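Local structure of hydrolase, putative (Plasmodium vivax, 2B30) at residues 45-58 with 78-90. The protein is probably a magnesium-dependent phosphatase of the haloacid dehalogenase superfamily, Cof-like subfamily IIB, and carries a calcium ion in the crystal. Numbering follows the deposited sequence.
Sequences KVPSENIDAIKEAI and AFGEENLKKMNFY
Lys55 sets CG opposite its backbone N (chi1 -174°), runs extended to CE and bends at the last torsion (chi4 84°), which turns NZ onto the carbonyl of Lys86; Lys86 starts with the same first torsion but stays extended, passing over Ile51 to reach Asp52. The contact packs two neighbouring helices of the haloacid dehalogenase-like domain, 48-58 and 81-87, whose axes approach to 9.1 Å at 36°. The bond from Lys55 NZ to Lys86 O is 2.7 Å long, lies in the carbonyl plane on a lone pair, and meets this carbonyl near the C-terminal end of helix 81-87, which a Schellman motif closes with Asn88 at positive phi. The methylenes of Lys86 cover Ile51, CD lying 3.6 Å from Ile51 CG2, while its ammonium forms a long salt bridge with Asp52. The Ile51 and Asn83 side chains cross at about a right angle, Ile51 CG1 lying 3.5 Å from Asn83 ND2. Deeper in, Met87 lies across Ile51 and Ile54: its CG is near Ile51 CG2, its SD is 3.6 Å from Ile54 CG2, and its bent end lays CE over one face of the Phe79 ring, offset toward the rim. That ring also touches Val46 and packs edge-to-face with Phe34, and Phe89 packs on Val64 and Ile66 of strand 63-67. At the far end, Ile58 CD1 sits 3.7 Å from Phe89 CB and 3.3 Å from Met87 O.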
loop_
_atom_site.group_PDB
_atom_site.type_symbol
_atom_site.label_atom_id
_atom_site.label_comp_id
_atom_site.label_asym_id
_atom_site.label_seq_id
_atom_site.Cartn_x
_atom_site.Cartn_y
_atom_site.Cartn_z
ATOM N N LYS A 45 -0.557 -26.473 16.638
ATOM C CA LYS A 45 -0.400 -26.244 15.203
ATOM C C LYS A 45 -1.658 -25.563 14.626
ATOM O O LYS A 45 -2.020 -24.455 15.062
ATOM C CB LYS A 45 -0.018 -27.549 14.491
ATOM C CG LYS A 45 1.293 -28.124 15.023
ATOM C CD LYS A 45 1.818 -29.300 14.210
ATOM C CE LYS A 45 3.100 -29.856 14.843
ATOM N NZ LYS A 45 3.799 -30.866 13.987
ATOM N N VAL A 46 -2.324 -26.212 13.671
ATOM C CA VAL A 46 -3.581 -25.711 13.128
ATOM C C VAL A 46 -4.721 -26.601 13.616
ATOM O O VAL A 46 -4.788 -27.778 13.233
ATOM C CB VAL A 46 -3.584 -25.701 11.588
ATOM C CG1 VAL A 46 -4.848 -25.019 11.064
ATOM C CG2 VAL A 46 -2.345 -25.005 11.068
ATOM N N PRO A 47 -5.613 -26.043 14.466
ATOM C CA PRO A 47 -6.812 -26.707 14.977
ATOM C C PRO A 47 -7.588 -27.436 13.912
ATOM O O PRO A 47 -7.731 -26.924 12.811
ATOM C CB PRO A 47 -7.656 -25.542 15.478
ATOM C CG PRO A 47 -6.662 -24.522 15.900
ATOM C CD PRO A 47 -5.474 -24.679 15.013
ATOM N N SER A 48 -8.110 -28.607 14.249
ATOM C CA SER A 48 -8.917 -29.403 13.321
ATOM C C SER A 48 -10.162 -28.677 12.769
ATOM O O SER A 48 -10.579 -28.953 11.639
ATOM C CB SER A 48 -9.354 -30.695 14.011
ATOM O OG SER A 48 -10.002 -30.392 15.231
ATOM N N GLU A 49 -10.751 -27.770 13.553
ATOM C CA GLU A 49 -11.926 -26.998 13.099
ATOM C C GLU A 49 -11.550 -26.123 11.918
ATOM O O GLU A 49 -12.340 -25.948 10.991
ATOM C CB GLU A 49 -12.510 -26.078 14.184
ATOM C CG GLU A 49 -12.568 -26.665 15.574
ATOM C CD GLU A 49 -11.351 -26.300 16.403
ATOM O OE1 GLU A 49 -11.216 -25.106 16.744
ATOM O OE2 GLU A 49 -10.535 -27.202 16.708
ATOM N N ASN A 50 -10.350 -25.554 11.968
ATOM C CA ASN A 50 -9.880 -24.724 10.876
ATOM C C ASN A 50 -9.663 -25.544 9.600
ATOM O O ASN A 50 -10.023 -25.098 8.502
ATOM C CB ASN A 50 -8.605 -23.981 11.268
ATOM C CG ASN A 50 -8.856 -22.857 12.262
ATOM O OD1 ASN A 50 -9.995 -22.564 12.635
ATOM N ND2 ASN A 50 -7.780 -22.214 12.692
ATOM N N ILE A 51 -9.110 -26.746 9.755
ATOM C CA ILE A 51 -8.903 -27.661 8.628
ATOM C C ILE A 51 -10.228 -28.010 7.945
ATOM O O ILE A 51 -10.312 -27.990 6.720
ATOM C CB ILE A 51 -8.129 -28.935 9.053
ATOM C CG1 ILE A 51 -6.622 -28.687 9.042
ATOM C CG2 ILE A 51 -8.381 -30.086 8.108
ATOM C CD1 ILE A 51 -6.137 -27.753 10.101
ATOM N N ASP A 52 -11.262 -28.306 8.724
ATOM C CA ASP A 52 -12.593 -28.575 8.154
ATOM C C ASP A 52 -13.163 -27.340 7.480
ATOM O O ASP A 52 -13.828 -27.433 6.455
ATOM C CB ASP A 52 -13.577 -29.044 9.238
ATOM C CG ASP A 52 -13.217 -30.399 9.805
ATOM O OD1 ASP A 52 -13.076 -31.364 9.016
ATOM O OD2 ASP A 52 -13.077 -30.499 11.044
ATOM N N ALA A 53 -12.913 -26.181 8.084
ATOM C CA ALA A 53 -13.418 -24.914 7.558
ATOM C C ALA A 53 -12.871 -24.687 6.162
ATOM O O ALA A 53 -13.621 -24.397 5.229
ATOM C CB ALA A 53 -13.027 -23.763 8.470
ATOM N N ILE A 54 -11.557 -24.842 6.028
ATOM C CA ILE A 54 -10.915 -24.720 4.743
ATOM C C ILE A 54 -11.423 -25.825 3.811
ATOM O O ILE A 54 -11.764 -25.557 2.652
ATOM C CB ILE A 54 -9.391 -24.755 4.884
ATOM C CG1 ILE A 54 -8.920 -23.491 5.618
ATOM C CG2 ILE A 54 -8.728 -24.854 3.502
ATOM C CD1 ILE A 54 -7.495 -23.558 6.110
ATOM N N LYS A 55 -11.502 -27.054 4.329
ATOM C CA LYS A 55 -12.028 -28.189 3.560
ATOM C C LYS A 55 -13.357 -27.834 2.936
ATOM O O LYS A 55 -13.548 -28.021 1.741
ATOM C CB LYS A 55 -12.195 -29.421 4.450
ATOM C CG LYS A 55 -12.591 -30.699 3.724
ATOM C CD LYS A 55 -12.667 -31.878 4.698
ATOM C CE LYS A 55 -13.187 -33.158 4.033
ATOM N NZ LYS A 55 -12.127 -33.948 3.328
ATOM N N GLU A 56 -14.264 -27.293 3.738
ATOM C CA GLU A 56 -15.601 -26.978 3.257
ATOM C C GLU A 56 -15.582 -25.787 2.293
ATOM O O GLU A 56 -16.310 -25.786 1.296
ATOM C CB GLU A 56 -16.544 -26.707 4.430
ATOM C CG GLU A 56 -18.029 -26.700 4.053
ATOM C CD GLU A 56 -18.952 -26.521 5.252
ATOM O OE1 GLU A 56 -18.462 -26.556 6.402
ATOM O OE2 GLU A 56 -20.173 -26.345 5.044
ATOM N N ALA A 57 -14.736 -24.795 2.584
ATOM C CA ALA A 57 -14.616 -23.585 1.753
ATOM C C ALA A 57 -14.249 -23.939 0.318
ATOM O O ALA A 57 -14.799 -23.379 -0.627
ATOM C CB ALA A 57 -13.582 -22.630 2.341
ATOM N N ILE A 58 -13.329 -24.889 0.170
ATOM C CA ILE A 58 -12.898 -25.373 -1.146
ATOM C C ILE A 58 -14.020 -26.152 -1.837
ATOM O O ILE A 58 -14.217 -26.029 -3.042
ATOM C CB ILE A 58 -11.635 -26.242 -1.028
ATOM C CG1 ILE A 58 -10.469 -25.377 -0.568
ATOM C CG2 ILE A 58 -11.295 -26.889 -2.360
ATOM C CD1 ILE A 58 -9.340 -26.142 0.033
ATOM N N ALA A 78 4.146 -27.219 8.423
ATOM C CA ALA A 78 3.341 -26.966 9.598
ATOM C C ALA A 78 1.974 -27.599 9.456
ATOM O O ALA A 78 1.410 -28.063 10.446
ATOM C CB ALA A 78 3.205 -25.482 9.827
ATOM N N PHE A 79 1.447 -27.624 8.232
ATOM C CA PHE A 79 0.146 -28.251 7.954
ATOM C C PHE A 79 0.197 -29.774 8.102
ATOM O O PHE A 79 -0.687 -30.370 8.715
ATOM C CB PHE A 79 -0.338 -27.923 6.528
ATOM C CG PHE A 79 -1.285 -26.742 6.436
ATOM C CD1 PHE A 79 -2.419 -26.667 7.232
ATOM C CD2 PHE A 79 -1.067 -25.736 5.499
ATOM C CE1 PHE A 79 -3.294 -25.592 7.126
ATOM C CE2 PHE A 79 -1.947 -24.661 5.386
ATOM C CZ PHE A 79 -3.056 -24.590 6.201
ATOM N N GLY A 80 1.219 -30.393 7.513
ATOM C CA GLY A 80 1.354 -31.846 7.493
ATOM C C GLY A 80 0.603 -32.466 6.329
ATOM O O GLY A 80 -0.534 -32.087 6.050
ATOM N N GLU A 81 1.232 -33.439 5.670
ATOM C CA GLU A 81 0.658 -34.108 4.494
ATOM C C GLU A 81 -0.810 -34.538 4.663
ATOM O O GLU A 81 -1.593 -34.452 3.708
ATOM C CB GLU A 81 1.504 -35.322 4.099
ATOM N N GLU A 82 -1.186 -34.989 5.861
ATOM C CA GLU A 82 -2.532 -35.528 6.075
ATOM C C GLU A 82 -3.614 -34.449 5.977
ATOM O O GLU A 82 -4.646 -34.656 5.327
ATOM C CB GLU A 82 -2.634 -36.271 7.419
ATOM C CG GLU A 82 -4.003 -36.942 7.636
ATOM C CD GLU A 82 -4.019 -37.934 8.779
ATOM O OE1 GLU A 82 -3.523 -37.596 9.875
ATOM O OE2 GLU A 82 -4.546 -39.051 8.588
ATOM N N ASN A 83 -3.385 -33.313 6.632
ATOM C CA ASN A 83 -4.296 -32.165 6.542
ATOM C C ASN A 83 -4.460 -31.631 5.119
ATOM O O ASN A 83 -5.566 -31.246 4.722
ATOM C CB ASN A 83 -3.819 -31.033 7.446
ATOM C CG ASN A 83 -4.188 -31.245 8.893
ATOM O OD1 ASN A 83 -4.963 -32.137 9.230
ATOM N ND2 ASN A 83 -3.658 -30.397 9.760
ATOM N N LEU A 84 -3.365 -31.613 4.363
ATOM C CA LEU A 84 -3.399 -31.154 2.977
ATOM C C LEU A 84 -4.315 -32.045 2.140
ATOM O O LEU A 84 -5.067 -31.553 1.293
ATOM C CB LEU A 84 -1.985 -31.124 2.376
ATOM C CG LEU A 84 -0.897 -30.267 3.055
ATOM C CD1 LEU A 84 0.343 -30.212 2.186
ATOM C CD2 LEU A 84 -1.362 -28.843 3.378
ATOM N N LYS A 85 -4.250 -33.353 2.384
ATOM C CA LYS A 85 -5.134 -34.314 1.716
ATOM C C LYS A 85 -6.570 -34.068 2.150
ATOM O O LYS A 85 -7.474 -33.990 1.327
ATOM C CB LYS A 85 -4.732 -35.754 2.059
ATOM C CG LYS A 85 -3.510 -36.289 1.306
ATOM C CD LYS A 85 -3.895 -36.835 -0.062
ATOM C CE LYS A 85 -2.860 -37.805 -0.624
ATOM N NZ LYS A 85 -3.329 -38.375 -1.923
ATOM N N LYS A 86 -6.755 -33.935 3.459
ATOM C CA LYS A 86 -8.068 -33.713 4.060
ATOM C C LYS A 86 -8.741 -32.442 3.523
ATOM O O LYS A 86 -9.932 -32.448 3.221
ATOM C CB LYS A 86 -7.920 -33.646 5.584
ATOM C CG LYS A 86 -9.225 -33.583 6.370
ATOM C CD LYS A 86 -8.943 -33.672 7.883
ATOM C CE LYS A 86 -10.179 -33.347 8.736
ATOM N NZ LYS A 86 -9.851 -33.219 10.191
ATOM N N MET A 87 -7.982 -31.357 3.407
ATOM C CA MET A 87 -8.521 -30.092 2.881
ATOM C C MET A 87 -8.628 -30.086 1.362
ATOM O O MET A 87 -9.484 -29.392 0.809
ATOM C CB MET A 87 -7.621 -28.916 3.270
ATOM C CG MET A 87 -7.525 -28.645 4.738
ATOM S SD MET A 87 -6.492 -27.217 5.059
ATOM C CE MET A 87 -4.873 -27.797 4.550
ATOM N N ASN A 88 -7.747 -30.851 0.710
ATOM C CA ASN A 88 -7.500 -30.753 -0.726
ATOM C C ASN A 88 -6.926 -29.371 -1.058
ATOM O O ASN A 88 -7.391 -28.680 -1.962
ATOM C CB ASN A 88 -8.761 -31.050 -1.542
ATOM C CG ASN A 88 -8.465 -31.263 -3.010
ATOM O OD1 ASN A 88 -7.327 -31.545 -3.396
ATOM N ND2 ASN A 88 -9.491 -31.130 -3.844
ATOM N N PHE A 89 -5.902 -28.990 -0.297
ATOM C CA PHE A 89 -5.247 -27.697 -0.417
ATOM C C PHE A 89 -3.737 -27.869 -0.230
ATOM O O PHE A 89 -3.305 -28.569 0.687
ATOM C CB PHE A 89 -5.788 -26.746 0.641
ATOM C CG PHE A 89 -5.278 -25.349 0.504
ATOM C CD1 PHE A 89 -5.712 -24.548 -0.542
ATOM C CD2 PHE A 89 -4.359 -24.836 1.411
ATOM C CE1 PHE A 89 -5.243 -23.251 -0.685
ATOM C CE2 PHE A 89 -3.884 -23.544 1.283
ATOM C CZ PHE A 89 -4.324 -22.748 0.233
ATOM N N TYR A 90 -2.953 -27.233 -1.104
ATOM C CA TYR A 90 -1.505 -27.425 -1.155
ATOM C C TYR A 90 -0.804 -26.078 -1.346
ATOM O O TYR A 90 0.225 -25.978 -2.019
ATOM C CB TYR A 90 -1.144 -28.424 -2.277
ATOM C CG TYR A 90 -1.907 -29.735 -2.166
ATOM C CD1 TYR A 90 -1.381 -30.828 -1.472
ATOM C CD2 TYR A 90 -3.184 -29.863 -2.712
ATOM C CE1 TYR A 90 -2.107 -32.014 -1.344
ATOM C CE2 TYR A 90 -3.915 -31.041 -2.582
ATOM C CZ TYR A 90 -3.372 -32.106 -1.906
ATOM O OH TYR A 90 -4.111 -33.255 -1.800
#